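Local coordinates for protein beta-1,4-mannanase (Cryptopygus antarcticus, PDB 4OOU) that hydrolyses internal beta-1,4-mannosidic linkages in mannans, galactomannans and glucomannans, releasing mainly short manno-oligosaccharides such as mannobiose and mannotriose, at residues T79-V84 / V178-E183; V130-A135 / N153-N158; W83-V86 / S91-F94. All coordinates share one frame; numbering follows the deposited sequence.

Interaction 1. Residues T79-V84 / V178-E183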
loop_
_atom_site.group_PDB
_atom_site.type_symbol
_atom_site.label_atom_id
_atom_site.label_comp_id
_atom_site.label_asym_id
_atom_site.label_seq_id
_atom_site.Cartn_x
_atom_site.Cartn_y
_atom_site.Cartn_z
ATOM N N THR A 79 0.802 -0.443 12.531
ATOM C CA THR A 79 1.161 -0.456 11.134
ATOM C C THR A 79 1.530 0.942 10.667
ATOM O O THR A 79 0.901 1.911 11.047
ATOM C CB THR A 79 -0.018 -1.000 10.287
ATOM O OG1 THR A 79 -0.189 -2.392 10.551
ATOM C CG2 THR A 79 0.222 -0.823 8.785
ATOM N N ALA A 80 2.547 1.013 9.819
ATOM C CA ALA A 80 2.894 2.229 9.099
ATOM C C ALA A 80 3.095 1.921 7.613
ATOM O O ALA A 80 3.812 0.987 7.260
ATOM C CB ALA A 80 4.156 2.840 9.679
ATOM N N ARG A 81 2.442 2.697 6.751
ATOM C CA ARG A 81 2.636 2.607 5.299
ATOM C C ARG A 81 3.634 3.720 4.915
ATOM O O ARG A 81 3.468 4.911 5.282
ATOM C CB ARG A 81 1.308 2.797 4.598
ATOM C CG ARG A 81 1.253 2.576 3.096
ATOM C CD ARG A 81 -0.155 2.870 2.621
ATOM N NE ARG A 81 -0.339 2.718 1.192
ATOM C CZ ARG A 81 -0.654 3.687 0.335
ATOM N NH1 ARG A 81 -0.807 4.957 0.737
ATOM N NH2 ARG A 81 -0.841 3.379 -0.942
ATOM N N VAL A 82 4.687 3.319 4.199
ATOM C CA VAL A 82 5.778 4.227 3.929
ATOM C C VAL A 82 6.336 3.982 2.544
ATOM O O VAL A 82 6.480 2.850 2.124
ATOM C CB VAL A 82 6.868 4.099 5.009
ATOM C CG1 VAL A 82 7.253 2.657 5.218
ATOM C CG2 VAL A 82 8.093 4.954 4.665
ATOM N N TRP A 83 6.626 5.081 1.847
ATOM C CA TRP A 83 6.887 5.094 0.418
ATOM C C TRP A 83 8.392 4.992 0.138
ATOM O O TRP A 83 9.199 5.561 0.874
ATOM C CB TRP A 83 6.310 6.383 -0.171
ATOM C CG TRP A 83 4.798 6.453 -0.248
ATOM C CD1 TRP A 83 3.885 5.807 0.540
ATOM C CD2 TRP A 83 4.037 7.234 -1.160
ATOM N NE1 TRP A 83 2.616 6.118 0.149
ATOM C CE2 TRP A 83 2.684 6.998 -0.887
ATOM C CE3 TRP A 83 4.375 8.103 -2.192
ATOM C CZ2 TRP A 83 1.678 7.586 -1.611
ATOM C CZ3 TRP A 83 3.377 8.688 -2.913
ATOM C CH2 TRP A 83 2.045 8.434 -2.625
ATOM N N VAL A 84 8.757 4.269 -0.928
ATOM C CA VAL A 84 10.169 3.985 -1.259
ATOM C C VAL A 84 10.695 4.605 -2.576
ATOM O O VAL A 84 11.339 5.664 -2.543
ATOM C CB VAL A 84 10.489 2.464 -1.210
ATOM C CG1 VAL A 84 12.008 2.251 -1.209
ATOM C CG2 VAL A 84 9.878 1.835 0.035
ATOM N N VAL A 178 2.874 -2.446 -4.802
ATOM C CA VAL A 178 3.534 -2.216 -6.067
ATOM C C VAL A 178 3.409 -0.793 -6.481
ATOM O O VAL A 178 4.387 -0.156 -6.847
ATOM C CB VAL A 178 2.936 -3.066 -7.199
ATOM C CG1 VAL A 178 3.768 -2.889 -8.453
ATOM C CG2 VAL A 178 2.897 -4.518 -6.794
ATOM N N LEU A 179 2.184 -0.296 -6.459
ATOM C CA LEU A 179 1.913 0.998 -7.068
ATOM C C LEU A 179 0.765 1.650 -6.317
ATOM O O LEU A 179 -0.201 0.984 -5.956
ATOM C CB LEU A 179 1.586 0.791 -8.530
ATOM C CG LEU A 179 1.351 2.037 -9.382
ATOM C CD1 LEU A 179 2.609 2.900 -9.501
ATOM C CD2 LEU A 179 0.849 1.622 -10.758
ATOM N N ASN A 180 0.904 2.940 -6.029
ATOM C CA ASN A 180 -0.089 3.677 -5.251
ATOM C C ASN A 180 -0.970 4.475 -6.225
ATOM O O ASN A 180 -0.443 5.165 -7.119
ATOM C CB ASN A 180 0.605 4.639 -4.283
ATOM C CG ASN A 180 -0.359 5.691 -3.695
ATOM O OD1 ASN A 180 -1.083 5.406 -2.735
ATOM N ND2 ASN A 180 -0.383 6.894 -4.278
ATOM N N GLU A 181 -2.283 4.395 -6.052
ATOM C CA GLU A 181 -3.231 5.124 -6.911
ATOM C C GLU A 181 -2.872 5.055 -8.418
ATOM O O GLU A 181 -2.566 6.058 -9.069
ATOM C CB GLU A 181 -3.436 6.573 -6.399
ATOM C CG GLU A 181 -3.837 6.593 -4.917
ATOM C CD GLU A 181 -4.492 7.889 -4.432
ATOM O OE1 GLU A 181 -4.415 8.957 -5.119
ATOM O OE2 GLU A 181 -5.095 7.823 -3.320
ATOM N N PRO A 182 -2.887 3.843 -8.966
ATOM C CA PRO A 182 -2.578 3.664 -10.379
ATOM C C PRO A 182 -3.487 4.489 -11.273
ATOM O O PRO A 182 -3.137 4.739 -12.412
ATOM C CB PRO A 182 -2.867 2.177 -10.612
ATOM C CG PRO A 182 -2.740 1.538 -9.268
ATOM C CD PRO A 182 -3.186 2.571 -8.283
ATOM N N GLU A 183 -4.643 4.883 -10.752
ATOM C CA GLU A 183 -5.675 5.618 -11.513
ATOM C C GLU A 183 -5.276 7.052 -11.797
ATOM O O GLU A 183 -5.898 7.723 -12.647
ATOM C CB GLU A 183 -7.023 5.636 -10.767
ATOM C CG GLU A 183 -7.577 4.248 -10.473
ATOM C CD GLU A 183 -6.932 3.586 -9.257
ATOM O OE1 GLU A 183 -6.598 4.333 -8.288
ATOM O OE2 GLU A 183 -6.776 2.330 -9.287
#
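The nearest CA atoms of 79-84 and 178-183, those of Trp-83 and Asn-180, are 9.1 Å apart, because strand 126-133 runs between the two segments and pairs in parallel with both. This is the interior of a TIM barrel, in which residues near the C-terminal ends of the parallel strands reach inward to build the active site. Side chains alone bridge the gap. Arg-81, with CG anti to the backbone N (chi1 -173°), runs fully extended to NE, and its guanidinium arrives beside the amide of Asn-180. Arg-81 NH2 donates to Asn-180 OD1 over 2.7 Å in a nearly straight bond, with an N-H...O angle of 166°. The acceptor lies close to the guanidinium plane, and the donor approaches a lone pair in the carbonyl plane, although the two flat groups are turned 51° from each other. An arginine suits this place because its several N-H groups can serve different partners: NH2 also forms a salt bridge with Glu-177, while NH1 pairs with Glu-312, the probable nucleophile, and with Asn-43. Asn-180 likewise uses both ends of its amide. OD1 is occupied by the arginine, which fixes the turn of the group, and ND2 hydrogen-bonds a TRS molecule, probably from the crystallisation liquor; the residue itself belongs to the substrate-binding site. Next along the chain, Glu-181 is the probable proton donor/acceptor, so the two residues sit side by side where strand 179-180 ends. Trp-83 also binds substrate, and a large flat indole suits that role, since aromatic rings commonly pack on sugars. Its ring crosses the Asn-180 side chain at about a right angle, with Arg-81 NH1 in plane at its edge. The benzo end makes the touch, with Trp-83 CH2 3.3 Å from Asn-180 ND2 and CZ2 3.5 Å from Asn-180 CG.

Interaction 2. Residues V130-A135 / N153-N158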
loop_
_atom_site.group_PDB
_atom_site.type_symbol
_atom_site.label_atom_id
_atom_site.label_comp_id
_atom_site.label_asym_id
_atom_site.label_seq_id
_atom_site.Cartn_x
_atom_site.Cartn_y
_atom_site.Cartn_z
ATOM N N VAL A 130 5.667 0.863 0.060
ATOM C CA VAL A 130 5.069 1.103 -1.259
ATOM C C VAL A 130 6.143 1.472 -2.268
ATOM O O VAL A 130 6.919 2.413 -2.069
ATOM C CB VAL A 130 3.811 2.016 -1.241
ATOM C CG1 VAL A 130 3.873 3.012 -0.154
ATOM C CG2 VAL A 130 3.576 2.726 -2.575
ATOM N N LEU A 131 6.187 0.679 -3.346
ATOM C CA LEU A 131 7.272 0.726 -4.306
ATOM C C LEU A 131 7.265 1.998 -5.126
ATOM O O LEU A 131 8.168 2.817 -4.978
ATOM C CB LEU A 131 7.224 -0.508 -5.212
ATOM C CG LEU A 131 8.235 -1.617 -4.892
ATOM C CD1 LEU A 131 8.567 -1.686 -3.433
ATOM C CD2 LEU A 131 7.737 -2.953 -5.387
ATOM N N PHE A 132 6.247 2.176 -5.966
ATOM C CA PHE A 132 6.143 3.372 -6.802
ATOM C C PHE A 132 4.883 4.156 -6.598
ATOM O O PHE A 132 3.848 3.638 -6.207
ATOM C CB PHE A 132 6.181 2.995 -8.272
ATOM C CG PHE A 132 7.431 2.278 -8.676
ATOM C CD1 PHE A 132 8.571 2.981 -9.005
ATOM C CD2 PHE A 132 7.454 0.908 -8.769
ATOM C CE1 PHE A 132 9.725 2.302 -9.394
ATOM C CE2 PHE A 132 8.583 0.224 -9.180
ATOM C CZ PHE A 132 9.724 0.919 -9.481
ATOM N N ASN A 133 4.954 5.416 -6.945
ATOM C CA ASN A 133 3.743 6.235 -7.013
ATOM C C ASN A 133 3.093 6.083 -8.378
ATOM O O ASN A 133 3.808 6.062 -9.351
ATOM C CB ASN A 133 4.116 7.681 -6.797
ATOM C CG ASN A 133 2.956 8.542 -6.354
ATOM O OD1 ASN A 133 3.083 9.777 -6.347
ATOM N ND2 ASN A 133 1.827 7.933 -5.953
ATOM N N GLY A 134 1.763 5.953 -8.436
ATOM C CA GLY A 134 0.999 6.078 -9.681
ATOM C C GLY A 134 0.098 7.316 -9.686
ATOM O O GLY A 134 -0.390 7.751 -10.742
ATOM N N ALA A 135 -0.139 7.897 -8.522
ATOM C CA ALA A 135 -0.913 9.158 -8.440
ATOM C C ALA A 135 -0.259 10.222 -9.325
ATOM O O ALA A 135 -0.876 10.791 -10.207
ATOM C CB ALA A 135 -1.011 9.651 -6.986
ATOM N N ASN A 153 12.479 -5.851 -16.472
ATOM C CA ASN A 153 13.317 -6.905 -15.954
ATOM C C ASN A 153 14.625 -6.374 -15.362
ATOM O O ASN A 153 15.188 -7.006 -14.462
ATOM C CB ASN A 153 13.616 -7.980 -17.011
ATOM C CG ASN A 153 12.428 -8.900 -17.263
ATOM O OD1 ASN A 153 11.915 -9.561 -16.347
ATOM N ND2 ASN A 153 11.990 -8.955 -18.521
ATOM N N SER A 154 15.120 -5.234 -15.839
ATOM C CA SER A 154 16.331 -4.711 -15.241
ATOM C C SER A 154 15.956 -4.271 -13.854
ATOM O O SER A 154 16.707 -4.518 -12.896
ATOM C CB SER A 154 16.966 -3.578 -16.058
ATOM O OG SER A 154 16.044 -2.566 -16.342
ATOM N N TYR A 155 14.770 -3.660 -13.730
ATOM C CA TYR A 155 14.300 -3.237 -12.399
ATOM C C TYR A 155 14.223 -4.454 -11.497
ATOM O O TYR A 155 14.785 -4.477 -10.406
ATOM C CB TYR A 155 12.946 -2.533 -12.428
ATOM C CG TYR A 155 12.383 -2.337 -11.025
ATOM C CD1 TYR A 155 13.017 -1.497 -10.105
ATOM C CD2 TYR A 155 11.225 -2.998 -10.609
ATOM C CE1 TYR A 155 12.512 -1.321 -8.815
ATOM C CE2 TYR A 155 10.732 -2.841 -9.321
ATOM C CZ TYR A 155 11.370 -1.995 -8.425
ATOM O OH TYR A 155 10.865 -1.834 -7.146
ATOM N N ILE A 156 13.549 -5.468 -11.989
ATOM C CA ILE A 156 13.348 -6.675 -11.230
ATOM C C ILE A 156 14.665 -7.270 -10.774
ATOM O O ILE A 156 14.837 -7.576 -9.597
ATOM C CB ILE A 156 12.509 -7.693 -12.034
ATOM C CG1 ILE A 156 11.056 -7.176 -12.111
ATOM C CG2 ILE A 156 12.539 -9.073 -11.373
ATOM C CD1 ILE A 156 10.181 -7.776 -13.184
ATOM N N ASN A 157 15.608 -7.390 -11.703
ATOM C CA ASN A 157 16.794 -8.224 -11.474
ATOM C C ASN A 157 17.851 -7.522 -10.680
ATOM O O ASN A 157 18.440 -8.108 -9.746
ATOM C CB ASN A 157 17.315 -8.753 -12.801
ATOM C CG ASN A 157 16.307 -9.688 -13.471
ATOM O OD1 ASN A 157 15.412 -10.234 -12.809
ATOM N ND2 ASN A 157 16.410 -9.843 -14.784
ATOM N N ASN A 158 18.021 -6.247 -10.987
ATOM C CA ASN A 158 19.058 -5.433 -10.387
ATOM C C ASN A 158 18.669 -4.623 -9.166
ATOM O O ASN A 158 19.541 -4.034 -8.488
ATOM C CB ASN A 158 19.590 -4.473 -11.443
ATOM C CG ASN A 158 20.370 -5.190 -12.504
ATOM O OD1 ASN A 158 20.961 -6.256 -12.252
ATOM N ND2 ASN A 158 20.374 -4.630 -13.693
#
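Phe-132 and Tyr-155 approach from opposite directions, one from strand 126-133 and the other from helix 149-167, and meet in the layer between a TIM-barrel strand and the helix packed outside it. The planes stand 59° apart with centroids 5.0 Å from each other, an oblique pair that is neither a stack nor edge-to-face. Phe-132 CZ sits over one face of the tyrosine ring, displaced toward the rim, and lies 3.5 Å from Tyr-155 CZ. Beside it, Phe-132 CE2 comes 3.6 Å from the same Tyr-155 CZ, so the far end of the phenyl ring covers the phenolic end of its partner. The tyrosine reaches this position because its CG is anti to the backbone N (chi1 170°), which carries the ring off the helix toward the strand. Two consecutive strand residues take part: Leu-131 has roughly helical backbone angles, and this kink lets it and Phe-132 both point toward the helix. The phenylalanine can thus lie over the tyrosine ring while the branched leucine meets its hydroxyl. Tyrosine fits here because its ring fills an apolar layer while its buried hydroxyl finds a polar mate, forming a hydrogen bond with His-85 NE2. Leu-160 and Met-163, further along the same helix, also pack on the tyrosine, and Leu-179 of the neighbouring strand touches Phe-132. A leucine in place of Tyr-155 would probably leave the buried His-85 NE2 without its hydroxyl mate and open a gap at the end of the Phe-132 ring. Apolar carbons also lie against the hydroxyl: Tyr-155 OH is 3.5 Å from Leu-131 CG and 3.7 Å from Phe-132 CE2.

Interaction 3. Residues W83-V86 / S91-F94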
loop_
_atom_site.group_PDB
_atom_site.type_symbol
_atom_site.label_atom_id
_atom_site.label_comp_id
_atom_site.label_asym_id
_atom_site.label_seq_id
_atom_site.Cartn_x
_atom_site.Cartn_y
_atom_site.Cartn_z
ATOM N N TRP A 83 6.626 5.081 1.847
ATOM C CA TRP A 83 6.887 5.094 0.418
ATOM C C TRP A 83 8.392 4.992 0.138
ATOM O O TRP A 83 9.199 5.561 0.874
ATOM C CB TRP A 83 6.310 6.383 -0.171
ATOM C CG TRP A 83 4.798 6.453 -0.248
ATOM C CD1 TRP A 83 3.885 5.807 0.540
ATOM C CD2 TRP A 83 4.037 7.234 -1.160
ATOM N NE1 TRP A 83 2.616 6.118 0.149
ATOM C CE2 TRP A 83 2.684 6.998 -0.887
ATOM C CE3 TRP A 83 4.375 8.103 -2.192
ATOM C CZ2 TRP A 83 1.678 7.586 -1.611
ATOM C CZ3 TRP A 83 3.377 8.688 -2.913
ATOM C CH2 TRP A 83 2.045 8.434 -2.625
ATOM N N VAL A 84 8.757 4.269 -0.928
ATOM C CA VAL A 84 10.169 3.985 -1.259
ATOM C C VAL A 84 10.695 4.605 -2.576
ATOM O O VAL A 84 11.339 5.664 -2.543
ATOM C CB VAL A 84 10.489 2.464 -1.210
ATOM C CG1 VAL A 84 12.008 2.251 -1.209
ATOM C CG2 VAL A 84 9.878 1.835 0.035
ATOM N N HIS A 85 10.497 3.966 -3.723
ATOM C CA HIS A 85 11.029 4.579 -4.941
ATOM C C HIS A 85 10.329 5.925 -5.240
ATOM O O HIS A 85 10.998 6.931 -5.546
ATOM C CB HIS A 85 10.914 3.659 -6.149
ATOM C CG HIS A 85 11.461 2.298 -5.914
ATOM N ND1 HIS A 85 12.531 2.066 -5.079
ATOM C CD2 HIS A 85 11.090 1.094 -6.403
ATOM C CE1 HIS A 85 12.776 0.767 -5.035
ATOM N NE2 HIS A 85 11.924 0.159 -5.841
ATOM N N VAL A 86 9.001 5.932 -5.125
ATOM C CA VAL A 86 8.188 7.144 -5.373
ATOM C C VAL A 86 8.264 7.538 -6.852
ATOM O O VAL A 86 7.585 6.921 -7.668
ATOM C CB VAL A 86 8.543 8.307 -4.405
ATOM C CG1 VAL A 86 7.569 9.469 -4.528
ATOM C CG2 VAL A 86 8.546 7.804 -2.963
ATOM N N SER A 91 15.777 6.292 -5.793
ATOM C CA SER A 91 15.670 4.903 -6.220
ATOM C C SER A 91 14.666 4.650 -7.318
ATOM O O SER A 91 13.746 5.457 -7.514
ATOM C CB SER A 91 15.211 4.078 -5.056
ATOM O OG SER A 91 16.277 3.281 -4.646
ATOM N N PRO A 92 14.828 3.543 -8.063
ATOM C CA PRO A 92 16.028 2.757 -8.251
ATOM C C PRO A 92 17.007 3.532 -9.148
ATOM O O PRO A 92 16.606 4.526 -9.763
ATOM C CB PRO A 92 15.525 1.521 -8.995
ATOM C CG PRO A 92 14.318 1.987 -9.730
ATOM C CD PRO A 92 13.685 2.977 -8.798
ATOM N N ALA A 93 18.258 3.076 -9.260
ATOM C CA ALA A 93 19.240 3.775 -10.109
ATOM C C ALA A 93 19.154 3.319 -11.578
ATOM O O ALA A 93 19.162 2.108 -11.857
ATOM C CB ALA A 93 20.655 3.596 -9.566
ATOM N N PHE A 94 19.065 4.311 -12.484
ATOM C CA PHE A 94 18.996 4.098 -13.943
ATOM C C PHE A 94 20.259 4.553 -14.656
ATOM O O PHE A 94 20.802 5.613 -14.361
ATOM C CB PHE A 94 17.831 4.889 -14.565
ATOM C CG PHE A 94 16.461 4.368 -14.201
ATOM C CD1 PHE A 94 15.763 4.905 -13.136
ATOM C CD2 PHE A 94 15.876 3.330 -14.928
ATOM C CE1 PHE A 94 14.530 4.418 -12.800
ATOM C CE2 PHE A 94 14.627 2.849 -14.597
ATOM C CZ PHE A 94 13.958 3.395 -13.538
#
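Pro-92 CD lies over one face of the His-85 imidazole, 4.0 Å from the ring centroid and 22° off the ring normal, which makes a CH-pi contact. It is displaced toward the rim on the CG side, with Pro-92 CD 3.7 Å from His-85 CG. Proline is apt here, since the hydrogens on CD, next to the ring nitrogen, are somewhat polarised and can settle against an aromatic face. Ser-91 meets a different part of the ring: its CB is 3.4 Å from His-85 ND1, a nitrogen buried by this contact and without a partner in the model. The serine hydroxyl bonds instead to the carbonyl oxygen of Thr-103, and a small side chain suits a place so close to the imidazole. The chain also passes close by, with Ser-91 O 3.6 Å from His-85 CB.

Several features set these groups in place. The CG of His-85 stands anti to its carbonyl carbon (chi1 -51°), which places the imidazole beside the backbone N, where Pro-92 CD can lie over its face. The peptide bond before Pro-92 is cis, a sharp bend that puts the serine and the proline ring against the same imidazole. The remaining histidine nitrogen, NE2, is held by Tyr-155, and the ring of Phe-132 also meets the imidazole.

Beyond this shell, Leu-109 at the start of helix 109-122 touches both Val-84 and Ser-91. Pro-92 packs on Phe-132 of strand 126-133 and on Val-100, and strand 93-94 pairs antiparallel with 100-102. The contact thus ties the C-terminal end of barrel strand 79-86, at the corner in the chain, to a small two-stranded sheet on the flank of the barrel.

Strand 79-86 serves interactions 1 and 3: Arg-81 and Trp-83 face the catalytic centre, whereas His-85, past the corner, turns to the outer layer. Their centres are about 12 Å apart. Interactions 2 and 3, with centres about 7 Å apart, form nearly one cluster, joined where Tyr-155 OH meets His-85 NE2 at 2.6 Å. Strand 126-133 links interaction 2 to interaction 1 by pairing with strand 79-86, Val-84 N lying 2.9 Å from Val-130 O; just past it, Gly-134 N probably hydrogen-bonds Asn-180 O at 2.7 Å. The aromatic cluster stands behind the substrate site: the Phe-132 side chain is about 7 Å from that of Asn-180, and the His-85 side chain about 11 Å from it.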